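Local coordinates for protein papain inhibitor (Streptomyces mobaraensis, PDB 5NTB) that is a stress protein that inhibits papain, bromelain and trypsin and serves as a glutamine and lysine donor substrate for transglutaminase, at residues A[5-10]-A[105-110]; A[12-17]-A[94-99]; A[31-36]-A[87-92]. One frame throughout, in Å; residues are numbered along the deposited sequence.

All three contacts belong to one single-chain domain of the double-psi beta-barrel class and reach the same mixed sheet. Along the sequence they are nested: interaction 1 pairs the two ends of the chain, interaction 2 lies inside the loop it closes, and interaction 3 inside that of interaction 2. Strand 8-18 serves both interaction 1 and interaction 2, whose centres are about 19 Å apart. Interactions 2 and 3 are closer, about 9 Å between centres, and touch through a probable hydrogen bond from Gln-87 N to Tyr-15 O. Interaction 3 stays about 7 Å from interaction 1 at the nearest atoms. The early chain is thus tied to its C-terminal part at three places, two of them adjoining.

Interaction 1. Residues A[5-10]-A[105-110]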
ATOM      1  N   GLY A   5      13.571  -3.078   2.503  1.00 19.83           N
ATOM      2  CA  GLY A   5      14.002  -4.441   2.302  1.00 17.99           C
ATOM      3  C   GLY A   5      13.564  -5.425   3.363  1.00 17.29           C
ATOM      4  O   GLY A   5      13.770  -6.629   3.187  1.00 22.64           O
ATOM      5  N   GLN A   6      12.966  -4.967   4.452  1.00 17.18           N
ATOM      6  CA  GLN A   6      12.593  -5.875   5.528  1.00 17.85           C
ATOM      7  C   GLN A   6      11.213  -6.458   5.249  1.00 19.53           C
ATOM      8  O   GLN A   6      10.221  -5.723   5.202  1.00 21.00           O
ATOM      9  CB  GLN A   6      12.617  -5.177   6.883  1.00 21.88           C
ATOM     10  CG  GLN A   6      11.696  -5.840   7.900  1.00 31.38           C
ATOM     11  CD  GLN A   6      11.473  -5.000   9.138  1.00 40.52           C
ATOM     12  OE1 GLN A   6      10.329  -4.752   9.532  1.00 45.39           O
ATOM     13  NE2 GLN A   6      12.557  -4.574   9.771  1.00 47.58           N
ATOM     14  N   LYS A   7      11.151  -7.772   5.070  1.00 19.97           N
ATOM     15  CA  LYS A   7       9.879  -8.411   4.767  1.00 20.39           C
ATOM     16  C   LYS A   7       9.023  -8.462   6.022  1.00 23.03           C
ATOM     17  O   LYS A   7       9.511  -8.738   7.124  1.00 23.49           O
ATOM     18  CB  LYS A   7      10.092  -9.822   4.202  1.00 23.93           C
ATOM     19  CG  LYS A   7      10.769  -9.862   2.829  1.00 34.54           C
ATOM     20  CD  LYS A   7       9.963 -10.692   1.821  1.00 43.84           C
ATOM     21  CE  LYS A   7      10.361 -10.395   0.375  1.00 37.47           C
ATOM     22  NZ  LYS A   7      11.746  -9.843   0.285  1.00 45.28           N
ATOM     23  N   MET A   8       7.745  -8.162   5.858  1.00 16.98           N
ATOM     24  CA  MET A   8       6.782  -8.226   6.940  1.00 17.64           C
ATOM     25  C   MET A   8       5.625  -9.118   6.540  1.00 17.52           C
ATOM     26  O   MET A   8       5.244  -9.166   5.367  1.00 17.81           O
ATOM     27  CB  MET A   8       6.263  -6.849   7.292  1.00 19.43           C
ATOM     28  CG  MET A   8       7.292  -6.089   8.099  1.00 20.38           C
ATOM     29  SD  MET A   8       6.879  -4.365   8.275  1.00 20.66           S
ATOM     30  CE  MET A   8       7.030  -3.780   6.594  1.00 25.29           C
ATOM     31  N   THR A   9       5.087  -9.842   7.509  1.00 19.27           N
ATOM     32  CA  THR A   9       3.878 -10.603   7.282  1.00 19.41           C
ATOM     33  C   THR A   9       2.687  -9.753   7.679  1.00 18.72           C
ATOM     34  O   THR A   9       2.698  -9.087   8.716  1.00 19.86           O
ATOM     35  CB  THR A   9       3.885 -11.905   8.080  1.00 23.58           C
ATOM     36  OG1 THR A   9       5.020 -12.689   7.686  1.00 36.49           O
ATOM     37  CG2 THR A   9       2.613 -12.689   7.793  1.00 26.85           C
ATOM     38  N   GLY A  10       1.666  -9.763   6.840  1.00 15.13           N
ATOM     39  CA  GLY A  10       0.481  -9.043   7.226  1.00 15.56           C
ATOM     40  C   GLY A  10      -0.699  -9.408   6.368  1.00 17.32           C
ATOM     41  O   GLY A  10      -0.836 -10.549   5.912  1.00 17.05           O
ATOM     42  N   THR A 105       3.002 -11.245   2.321  0.52 16.63           N
ATOM     43  CA  THR A 105       4.252 -10.656   2.748  0.52 14.26           C
ATOM     44  C   THR A 105       4.466  -9.390   1.937  0.52 14.87           C
ATOM     45  O   THR A 105       4.075  -9.313   0.768  0.52 15.52           O
ATOM     46  CB  THR A 105       5.420 -11.618   2.558  0.52 18.41           C
ATOM     47  OG1 THR A 105       5.704 -11.736   1.163  0.52 21.37           O
ATOM     48  CG2 THR A 105       5.085 -13.021   3.140  0.52 21.74           C
ATOM     49  N   TRP A 106       5.062  -8.388   2.569  1.00 15.46           N
ATOM     50  CA  TRP A 106       5.342  -7.152   1.859  1.00 12.65           C
ATOM     51  C   TRP A 106       6.561  -6.479   2.451  1.00 13.17           C
ATOM     52  O   TRP A 106       6.945  -6.731   3.593  1.00 15.09           O
ATOM     53  CB  TRP A 106       4.121  -6.207   1.850  1.00 14.16           C
ATOM     54  CG  TRP A 106       3.679  -5.643   3.166  1.00 13.60           C
ATOM     55  CD1 TRP A 106       2.814  -6.213   4.060  1.00 13.45           C
ATOM     56  CD2 TRP A 106       4.043  -4.374   3.711  1.00 11.96           C
ATOM     57  NE1 TRP A 106       2.619  -5.366   5.135  1.00 13.49           N
ATOM     58  CE2 TRP A 106       3.364  -4.234   4.943  1.00 12.56           C
ATOM     59  CE3 TRP A 106       4.863  -3.333   3.268  1.00 13.50           C
ATOM     60  CZ2 TRP A 106       3.496  -3.103   5.750  1.00 11.85           C
ATOM     61  CZ3 TRP A 106       4.994  -2.201   4.064  1.00 14.02           C
ATOM     62  CH2 TRP A 106       4.298  -2.091   5.293  1.00 13.77           C
ATOM     63  N   LYS A 107       7.173  -5.613   1.648  1.00 13.00           N
ATOM     64  CA  LYS A 107       8.319  -4.854   2.114  1.00 12.89           C
ATOM     65  C   LYS A 107       8.333  -3.534   1.374  1.00 12.50           C
ATOM     66  O   LYS A 107       7.886  -3.445   0.224  1.00 13.52           O
ATOM     67  CB  LYS A 107       9.645  -5.600   1.894  1.00 16.94           C
ATOM     68  CG  LYS A 107       9.961  -5.871   0.432  1.00 17.39           C
ATOM     69  CD  LYS A 107      11.337  -6.511   0.305  1.00 23.15           C
ATOM     70  CE  LYS A 107      11.676  -6.782  -1.136  1.00 22.64           C
ATOM     71  NZ  LYS A 107      13.064  -7.350  -1.262  1.00 26.80           N
ATOM     72  N   PHE A 108       8.821  -2.511   2.061  1.00 13.74           N
ATOM     73  CA  PHE A 108       9.167  -1.254   1.415  1.00 11.41           C
ATOM     74  C   PHE A 108      10.392  -1.438   0.534  1.00 16.08           C
ATOM     75  O   PHE A 108      11.365  -2.085   0.938  1.00 15.06           O
ATOM     76  CB  PHE A 108       9.475  -0.181   2.457  1.00 13.08           C
ATOM     77  CG  PHE A 108       8.301   0.211   3.315  1.00 12.95           C
ATOM     78  CD1 PHE A 108       7.275   0.985   2.790  1.00 14.11           C
ATOM     79  CD2 PHE A 108       8.252  -0.141   4.653  1.00 15.15           C
ATOM     80  CE1 PHE A 108       6.204   1.376   3.586  1.00 14.11           C
ATOM     81  CE2 PHE A 108       7.189   0.256   5.460  1.00 17.74           C
ATOM     82  CZ  PHE A 108       6.165   1.022   4.918  1.00 14.64           C
ATOM     83  N   VAL A 109      10.365  -0.829  -0.652  1.00 15.61           N
ATOM     84  CA  VAL A 109      11.519  -0.830  -1.553  1.00 16.06           C
ATOM     85  C   VAL A 109      11.741   0.557  -2.138  1.00 21.03           C
ATOM     86  O   VAL A 109      10.867   1.423  -2.110  1.00 16.66           O
ATOM     87  CB  VAL A 109      11.370  -1.836  -2.712  1.00 17.63           C
ATOM     88  CG1 VAL A 109      11.302  -3.262  -2.193  1.00 16.31           C
ATOM     89  CG2 VAL A 109      10.143  -1.501  -3.543  1.00 19.86           C
ATOM     90  N   ARG A 110      12.932   0.748  -2.705  1.00 20.88           N
ATOM     91  CA  ARG A 110      13.241   1.966  -3.447  1.00 26.40           C
ATOM     92  C   ARG A 110      13.680   1.638  -4.871  1.00 39.41           C
ATOM     93  O   ARG A 110      13.133   2.175  -5.837  1.00 47.56           O
ATOM     94  CB  ARG A 110      14.326   2.775  -2.735  1.00 35.75           C
ATOM     95  CG  ARG A 110      13.772   3.675  -1.651  1.00 35.65           C
ATOM     96  CD  ARG A 110      14.647   4.895  -1.416  1.00 37.80           C
ATOM     97  NE  ARG A 110      13.962   5.864  -0.563  1.00 35.91           N
ATOM     98  CZ  ARG A 110      14.070   5.901   0.763  1.00 36.03           C
ATOM     99  NH1 ARG A 110      13.407   6.812   1.460  1.00 39.62           N
ATOM    100  NH2 ARG A 110      14.844   5.028   1.395  1.00 45.03           N
TER
HETATM  101  O   HOH W   1      14.235  -8.248   1.180  1.00 27.21           O
HETATM  102  O   HOH W   2      10.028  -3.114   4.526  1.00 16.59           O
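Met-8 and Trp-106 form the tight part of this contact, with both side chains on the same face of the sheet. Their backbones make an antiparallel hydrogen-bonded pair: Met-8 N gives to Trp-106 O at 2.8 Å, and Trp-106 N returns a bond to Met-8 O at 2.9 Å. The methionine chain is extended to SD and then bends (chi3 -67°), which swings CE over the indole. CE lies 3.6 Å from the centroid of the Trp-106 six-membered ring, a CH-pi contact only 16° off the ring normal, while SD stands farther out above the same face in a looser Met-aromatic contact. Phe-108 closes the cluster, presenting CZ to the rim of the indole, while Trp-106 CZ3 lies over one face of the Phe-108 ring, toward its rim.

Toward residues 5-7 the ladder opens and water enters. One water takes the N-H of Phe-108 and donates to Gln-6 O, bridging the two backbones where no direct bond is made; beyond it Gly-5 N reaches Phe-108 O directly at 2.9 Å. On the exposed side Lys-7 and Lys-107 bring their ammonium groups close, NZ to NZ 3.2 Å, an arrangement that is probably costly unless screened by solvent. A second water accepts from Lys-107 NZ and donates to Gly-5 O at 2.6 Å, so the lysine end is held through solvent.

The strand axes of 8-10 and 105-109 make an angle of 131°, a strongly twisted antiparallel pair. Strand 104-109 lies between 8-18 and 57-62 in the sheet, bonding to the latter through Thr-105, Lys-107 and Val-109. Thr-81 O receives the indole NE1, and Trp-41 packs on Met-8 and edge-to-face with Phe-108.

Interaction 2. Residues A[12-17]-A[94-99]; sequences MTYYTD and APLDRG
The phenol ring of Tyr-14 has Leu-96 on one face and a bridging water on the other. Leu-96 CD2 sits over the ring centre, 3.7 Å from the centroid and 13° off the normal, a CH-pi contact in which the two side chains cross at about a right angle. On the opposite face the water lies offset toward the rim. It accepts from Tyr-14 N at 2.9 Å and donates to Gly-99 O at 2.6 Å, so the strand and the loop meet through solvent where their backbones are too far apart to bond directly; even the closest pair of CA atoms, those of Thr-13 and Gly-99, is 6.3 Å apart. At its outer end the ring carries OH to within 3.3 Å of Leu-96 O, at best a weak hydrogen bond. The first torsion of Tyr-14, chi1 66°, places CG between the backbone N and carbonyl carbon, with the ring reaching out to the loop.

Met-12 makes the buried apolar part. Its chain runs extended beyond CG and ends with CE 3.9 Å from Ala-94 CB.

Residues 94-99 lie in the loop between helix 87-90 and strand 101-102, and strand 8-18 bonds to that second strand through Met-12 and Val-101. On its other side Thr-13 and Tyr-15 bond to strand 82-86, while Phe-90 of the helix meets the Tyr-14 ring edge-to-face and also packs against Met-12 and Leu-96.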
ATOM      1  N   MET A  12      -3.803  -7.830   3.444  1.00 12.85           N
ATOM      2  CA  MET A  12      -4.122  -6.818   2.457  1.00 11.32           C
ATOM      3  C   MET A  12      -5.624  -6.752   2.246  1.00 13.00           C
ATOM      4  O   MET A  12      -6.323  -7.772   2.219  1.00 14.64           O
ATOM      5  CB  MET A  12      -3.410  -7.075   1.129  1.00 12.95           C
ATOM      6  CG  MET A  12      -3.796  -8.354   0.426  1.00 14.55           C
ATOM      7  SD  MET A  12      -2.885  -8.517  -1.123  1.00 16.56           S
ATOM      8  CE  MET A  12      -3.646 -10.003  -1.779  1.00 19.46           C
ATOM      9  N   THR A  13      -6.106  -5.533   2.138  1.00 12.52           N
ATOM     10  CA  THR A  13      -7.439  -5.229   1.654  1.00 10.97           C
ATOM     11  C   THR A  13      -7.280  -4.338   0.438  1.00 12.91           C
ATOM     12  O   THR A  13      -6.166  -4.061  -0.015  1.00 12.68           O
ATOM     13  CB  THR A  13      -8.263  -4.548   2.743  1.00 13.45           C
ATOM     14  OG1 THR A  13      -7.539  -3.422   3.242  1.00 14.80           O
ATOM     15  CG2 THR A  13      -8.512  -5.505   3.895  1.00 15.74           C
ATOM     16  N   TYR A  14      -8.391  -3.877  -0.109  1.00 11.58           N
ATOM     17  CA  TYR A  14      -8.276  -2.958  -1.230  1.00 11.49           C
ATOM     18  C   TYR A  14      -9.301  -1.844  -1.111  1.00 13.61           C
ATOM     19  O   TYR A  14     -10.298  -1.951  -0.392  1.00 14.16           O
ATOM     20  CB  TYR A  14      -8.421  -3.668  -2.583  1.00 12.40           C
ATOM     21  CG  TYR A  14      -9.794  -4.240  -2.826  1.00 14.97           C
ATOM     22  CD1 TYR A  14     -10.810  -3.443  -3.335  1.00 19.97           C
ATOM     23  CD2 TYR A  14     -10.074  -5.569  -2.534  1.00 16.61           C
ATOM     24  CE1 TYR A  14     -12.066  -3.947  -3.545  1.00 19.03           C
ATOM     25  CE2 TYR A  14     -11.337  -6.082  -2.751  1.00 22.60           C
ATOM     26  CZ  TYR A  14     -12.318  -5.258  -3.256  1.00 18.99           C
ATOM     27  OH  TYR A  14     -13.583  -5.748  -3.494  1.00 30.08           O
ATOM     28  N   TYR A  15      -9.043  -0.764  -1.843  1.00 13.17           N
ATOM     29  CA  TYR A  15      -9.933   0.385  -1.836  1.00 11.79           C
ATOM     30  C   TYR A  15     -10.039   0.965  -3.235  1.00 12.55           C
ATOM     31  O   TYR A  15      -9.290   0.598  -4.136  1.00 11.87           O
ATOM     32  CB  TYR A  15      -9.485   1.438  -0.813  1.00 13.00           C
ATOM     33  CG  TYR A  15      -8.277   2.309  -1.137  1.00 12.96           C
ATOM     34  CD1 TYR A  15      -6.997   1.768  -1.262  1.00 13.35           C
ATOM     35  CD2 TYR A  15      -8.415   3.690  -1.231  1.00 13.64           C
ATOM     36  CE1 TYR A  15      -5.897   2.582  -1.498  1.00 13.84           C
ATOM     37  CE2 TYR A  15      -7.328   4.505  -1.454  1.00 14.51           C
ATOM     38  CZ  TYR A  15      -6.070   3.945  -1.599  1.00 13.82           C
ATOM     39  OH  TYR A  15      -4.981   4.769  -1.827  1.00 13.68           O
ATOM     40  N   THR A  16     -11.017   1.872  -3.409  1.00 12.76           N
ATOM     41  CA  THR A  16     -11.390   2.372  -4.729  1.00 15.33           C
ATOM     42  C   THR A  16     -11.478   3.896  -4.788  1.00 18.07           C
ATOM     43  O   THR A  16     -12.165   4.424  -5.670  1.00 20.04           O
ATOM     44  CB  THR A  16     -12.733   1.782  -5.168  1.00 18.41           C
ATOM     45  OG1 THR A  16     -13.728   2.090  -4.182  1.00 19.06           O
ATOM     46  CG2 THR A  16     -12.627   0.277  -5.322  1.00 20.76           C
ATOM     47  N   ASP A  17     -10.818   4.612  -3.883  1.00 15.78           N
ATOM     48  CA  ASP A  17     -10.904   6.068  -3.894  1.00 15.03           C
ATOM     49  C   ASP A  17     -10.390   6.655  -5.202  1.00 16.20           C
ATOM     50  O   ASP A  17      -9.404   6.185  -5.785  1.00 16.73           O
ATOM     51  CB  ASP A  17     -10.088   6.677  -2.755  1.00 16.76           C
ATOM     52  CG  ASP A  17     -10.606   6.321  -1.381  1.00 18.58           C
ATOM     53  OD1 ASP A  17     -11.648   5.642  -1.268  1.00 22.62           O
ATOM     54  OD2 ASP A  17      -9.948   6.735  -0.397  1.00 22.12           O
ATOM     55  N   ALA A  94      -5.082 -11.505  -6.072  1.00 19.49           N
ATOM     56  CA  ALA A  94      -6.141 -12.289  -5.457  1.00 16.59           C
ATOM     57  C   ALA A  94      -7.483 -11.841  -6.013  1.00 21.48           C
ATOM     58  O   ALA A  94      -7.615 -10.699  -6.462  1.00 17.47           O
ATOM     59  CB  ALA A  94      -6.125 -12.135  -3.931  1.00 19.62           C
ATOM     60  N   PRO A  95      -8.497 -12.707  -5.976  0.52 21.71           N
ATOM     61  CA  PRO A  95      -9.819 -12.305  -6.468  0.52 22.64           C
ATOM     62  C   PRO A  95     -10.420 -11.208  -5.605  0.52 19.01           C
ATOM     63  O   PRO A  95     -10.356 -11.252  -4.374  0.52 20.94           O
ATOM     64  CB  PRO A  95     -10.640 -13.597  -6.381  0.52 24.66           C
ATOM     65  CG  PRO A  95      -9.951 -14.408  -5.335  0.52 24.88           C
ATOM     66  CD  PRO A  95      -8.490 -14.107  -5.512  0.52 23.92           C
ATOM     67  N   LEU A  96     -11.024 -10.222  -6.269  1.00 21.25           N
ATOM     68  CA  LEU A  96     -11.632  -9.118  -5.532  1.00 21.81           C
ATOM     69  C   LEU A  96     -12.745  -9.594  -4.614  1.00 23.65           C
ATOM     70  O   LEU A  96     -12.986  -8.983  -3.568  1.00 27.42           O
ATOM     71  CB  LEU A  96     -12.170  -8.064  -6.497  1.00 20.06           C
ATOM     72  CG  LEU A  96     -11.059  -7.302  -7.221  1.00 22.38           C
ATOM     73  CD1 LEU A  96     -11.619  -6.404  -8.304  1.00 24.90           C
ATOM     74  CD2 LEU A  96     -10.230  -6.508  -6.215  1.00 19.31           C
ATOM     75  N   ASP A  97     -13.431 -10.677  -4.969  1.00 22.76           N
ATOM     76  CA  ASP A  97     -14.545 -11.085  -4.132  1.00 18.00           C
ATOM     77  C   ASP A  97     -14.099 -11.784  -2.855  1.00 24.30           C
ATOM     78  O   ASP A  97     -14.948 -12.119  -2.025  1.00 34.72           O
ATOM     79  CB  ASP A  97     -15.524 -11.963  -4.925  1.00 22.36           C
ATOM     80  CG  ASP A  97     -14.921 -13.278  -5.389  1.00 38.30           C
ATOM     81  OD1 ASP A  97     -13.712 -13.500  -5.196  1.00 31.77           O
ATOM     82  OD2 ASP A  97     -15.678 -14.098  -5.953  1.00 35.35           O
ATOM     83  N   ARG A  98     -12.789 -11.988  -2.673  1.00 23.30           N
ATOM     84  CA  ARG A  98     -12.274 -12.488  -1.400  1.00 31.68           C
ATOM     85  C   ARG A  98     -12.304 -11.413  -0.320  1.00 25.78           C
ATOM     86  O   ARG A  98     -12.537 -11.726   0.855  1.00 34.42           O
ATOM     87  CB  ARG A  98     -10.850 -13.018  -1.582  1.00 32.75           C
ATOM     88  N   GLY A  99     -12.063 -10.156  -0.692  1.00 25.39           N
ATOM     89  CA  GLY A  99     -12.205  -9.023   0.204  1.00 28.60           C
ATOM     90  C   GLY A  99     -10.983  -8.693   1.045  1.00 28.83           C
ATOM     91  O   GLY A  99     -10.449  -7.580   0.980  1.00 30.42           O
TER
HETATM   92  O   HOH W   3     -10.920  -5.067   0.741  1.00 18.50           O

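Interaction 3. Residues A[31-36]-A[87-92]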
ATOM      1  N   SER A  31      -8.170   2.052 -11.168  1.00 18.23           N
ATOM      2  CA  SER A  31      -7.448   1.860 -12.413  1.00 19.15           C
ATOM      3  C   SER A  31      -5.941   2.030 -12.308  1.00 25.65           C
ATOM      4  O   SER A  31      -5.264   1.963 -13.339  1.00 30.08           O
ATOM      5  CB  SER A  31      -7.970   2.824 -13.487  1.00 24.45           C
ATOM      6  OG  SER A  31      -7.739   4.162 -13.114  1.00 33.32           O
ATOM      7  N   GLN A  32      -5.388   2.251 -11.117  1.00 16.32           N
ATOM      8  CA  GLN A  32      -3.954   2.444 -10.979  1.00 17.03           C
ATOM      9  C   GLN A  32      -3.415   1.530  -9.895  1.00 16.62           C
ATOM     10  O   GLN A  32      -4.074   1.323  -8.867  1.00 16.24           O
ATOM     11  CB  GLN A  32      -3.606   3.889 -10.620  1.00 19.34           C
ATOM     12  CG  GLN A  32      -3.954   4.879 -11.703  1.00 21.36           C
ATOM     13  CD  GLN A  32      -3.739   6.302 -11.249  1.00 23.75           C
ATOM     14  OE1 GLN A  32      -3.886   6.627 -10.062  1.00 20.41           O
ATOM     15  NE2 GLN A  32      -3.375   7.166 -12.190  1.00 38.27           N
ATOM     16  N   ASP A  33      -2.213   0.999 -10.122  1.00 15.88           N
ATOM     17  CA  ASP A  33      -1.499   0.240  -9.096  1.00 14.66           C
ATOM     18  C   ASP A  33      -0.915   1.201  -8.065  1.00 14.66           C
ATOM     19  O   ASP A  33      -0.108   2.074  -8.409  1.00 17.18           O
ATOM     20  CB  ASP A  33      -0.365  -0.586  -9.703  1.00 15.61           C
ATOM     21  CG  ASP A  33      -0.843  -1.800 -10.452  1.00 20.95           C
ATOM     22  OD1 ASP A  33      -2.023  -2.175 -10.315  1.00 23.06           O
ATOM     23  OD2 ASP A  33      -0.009  -2.400 -11.172  1.00 31.18           O
ATOM     24  N   LEU A  34      -1.289   1.023  -6.800  1.00 11.52           N
ATOM     25  CA  LEU A  34      -0.716   1.831  -5.732  1.00 12.15           C
ATOM     26  C   LEU A  34      -1.060   1.171  -4.407  1.00 11.52           C
ATOM     27  O   LEU A  34      -1.841   0.221  -4.352  1.00 11.81           O
ATOM     28  CB  LEU A  34      -1.229   3.277  -5.772  1.00 13.57           C
ATOM     29  CG  LEU A  34      -2.747   3.480  -5.795  1.00 14.12           C
ATOM     30  CD1 LEU A  34      -3.376   3.460  -4.410  1.00 16.11           C
ATOM     31  CD2 LEU A  34      -3.051   4.797  -6.492  1.00 17.94           C
ATOM     32  N   VAL A  35      -0.484   1.699  -3.332  1.00 11.67           N
ATOM     33  CA  VAL A  35      -0.790   1.200  -2.000  1.00 11.65           C
ATOM     34  C   VAL A  35      -0.991   2.372  -1.050  1.00 13.47           C
ATOM     35  O   VAL A  35      -0.350   3.425  -1.173  1.00 11.87           O
ATOM     36  CB  VAL A  35       0.308   0.252  -1.480  1.00 12.28           C
ATOM     37  CG1 VAL A  35       1.601   0.982  -1.278  1.00 12.27           C
ATOM     38  CG2 VAL A  35      -0.127  -0.429  -0.170  1.00 12.35           C
ATOM     39  N   ALA A  36      -1.907   2.174  -0.102  1.00 12.51           N
ATOM     40  CA  ALA A  36      -2.072   3.032   1.067  1.00 11.14           C
ATOM     41  C   ALA A  36      -1.408   2.353   2.255  1.00 11.99           C
ATOM     42  O   ALA A  36      -1.723   1.196   2.572  1.00 12.41           O
ATOM     43  CB  ALA A  36      -3.553   3.294   1.345  1.00 13.16           C
ATOM     44  N   GLN A  87      -7.688  -1.295  -5.630  1.00 13.07           N
ATOM     45  CA  GLN A  87      -8.445  -2.381  -6.239  1.00 14.15           C
ATOM     46  C   GLN A  87      -7.698  -2.967  -7.429  1.00 12.90           C
ATOM     47  O   GLN A  87      -7.613  -4.196  -7.588  1.00 14.78           O
ATOM     48  CB  GLN A  87      -9.813  -1.850  -6.670  1.00 14.85           C
ATOM     49  CG  GLN A  87     -10.758  -2.911  -7.182  1.00 15.42           C
ATOM     50  CD  GLN A  87     -12.023  -2.306  -7.746  1.00 21.08           C
ATOM     51  OE1 GLN A  87     -13.111  -2.661  -7.319  1.00 41.25           O
ATOM     52  NE2 GLN A  87     -11.887  -1.377  -8.677  1.00 26.85           N
ATOM     53  N   ALA A  88      -7.114  -2.097  -8.254  1.00 14.74           N
ATOM     54  CA  ALA A  88      -6.409  -2.551  -9.445  1.00 15.26           C
ATOM     55  C   ALA A  88      -5.209  -3.422  -9.094  1.00 17.85           C
ATOM     56  O   ALA A  88      -4.963  -4.444  -9.748  1.00 17.31           O
ATOM     57  CB  ALA A  88      -5.986  -1.341 -10.281  1.00 17.07           C
ATOM     58  N   ALA A  89      -4.445  -3.041  -8.065  1.00 13.95           N
ATOM     59  CA  ALA A  89      -3.295  -3.856  -7.688  1.00 12.34           C
ATOM     60  C   ALA A  89      -3.723  -5.151  -7.010  1.00 15.30           C
ATOM     61  O   ALA A  89      -3.151  -6.216  -7.273  1.00 14.54           O
ATOM     62  CB  ALA A  89      -2.371  -3.063  -6.764  1.00 13.63           C
ATOM     63  N   PHE A  90      -4.705  -5.072  -6.112  1.00 12.89           N
ATOM     64  CA  PHE A  90      -5.156  -6.256  -5.379  1.00 13.15           C
ATOM     65  C   PHE A  90      -5.576  -7.367  -6.330  1.00 13.84           C
ATOM     66  O   PHE A  90      -5.221  -8.537  -6.131  1.00 14.56           O
ATOM     67  CB  PHE A  90      -6.306  -5.846  -4.463  1.00 12.28           C
ATOM     68  CG  PHE A  90      -6.801  -6.923  -3.543  1.00 13.10           C
ATOM     69  CD1 PHE A  90      -7.593  -7.957  -4.019  1.00 16.05           C
ATOM     70  CD2 PHE A  90      -6.543  -6.848  -2.177  1.00 13.15           C
ATOM     71  CE1 PHE A  90      -8.086  -8.929  -3.160  1.00 15.81           C
ATOM     72  CE2 PHE A  90      -7.043  -7.816  -1.312  1.00 15.62           C
ATOM     73  CZ  PHE A  90      -7.818  -8.853  -1.811  1.00 15.22           C
ATOM     74  N   ALA A  91      -6.303  -7.005  -7.392  1.00 14.04           N
ATOM     75  CA  ALA A  91      -6.830  -7.980  -8.334  1.00 14.67           C
ATOM     76  C   ALA A  91      -5.732  -8.746  -9.050  1.00 15.68           C
ATOM     77  O   ALA A  91      -5.987  -9.843  -9.557  1.00 18.05           O
ATOM     78  CB  ALA A  91      -7.713  -7.268  -9.352  1.00 15.99           C
ATOM     79  N   LYS A  92      -4.522  -8.203  -9.091  1.00 13.81           N
ATOM     80  CA  LYS A  92      -3.400  -8.898  -9.708  1.00 15.04           C
ATOM     81  C   LYS A  92      -2.870 -10.029  -8.837  1.00 16.76           C
ATOM     82  O   LYS A  92      -2.150 -10.906  -9.340  1.00 18.98           O
ATOM     83  CB  LYS A  92      -2.294  -7.896 -10.019  1.00 18.91           C
ATOM     84  CG  LYS A  92      -2.744  -6.840 -11.016  1.00 19.46           C
ATOM     85  CD  LYS A  92      -1.683  -5.805 -11.311  1.00 18.07           C
ATOM     86  CE  LYS A  92      -2.230  -4.808 -12.330  1.00 21.68           C
ATOM     87  NZ  LYS A  92      -1.163  -3.922 -12.850  1.00 24.10           N
TER
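The backbones of 31-34 and the start of helix 87-90 run close, with CA of Asp-33 only 4.7 Å from CA of Ala-89 and CA of Ser-31 5.4 Å from that of Ala-88, although no backbone hydrogen bond joins the two segments. The helix turns alanines toward the loop, consistent with such a close approach. Ala-88 CB rests against the loop backbone, 3.6 Å from Gln-32 O, and Ala-89 CB lies 3.7 Å from Asp-33 OD1, so small methyls meet main chain and carboxylate rather than other apolar groups.

The polar link is made at the outer end. Lys-92, extended beyond CG, and Asp-33 come from opposite directions, and NZ donates to OD2 in a salt bridge; the modelled 2.5 Å is unusually short and its exact length doubtful. The ammonium meets OD2 on its syn side, 18° out of the carboxylate plane, and stays 3.2 Å from OD1. Asp-33 has its CG beside the backbone N and anti to the carbonyl carbon (chi1 -74°), and its carboxylate is thereby carried across toward the helix residues.

Ser-86, just before the helix, supplies a second link: its OG bonds to Ala-89 N, as well as to Gln-32 O and Leu-34 N, tying the first turn of the helix to the loop. Strand 35-38 follows, packed through Val-35 on strands 65-75 and 82-86.

Chemically, the contact divides its work between close methyl packing and one charged pair at the edge. The separation is no measure of strength, but the nearby ammonium would tend to keep the carboxylate ionised, although both residues are at least partly open to solvent, which should weaken the pair's net contribution.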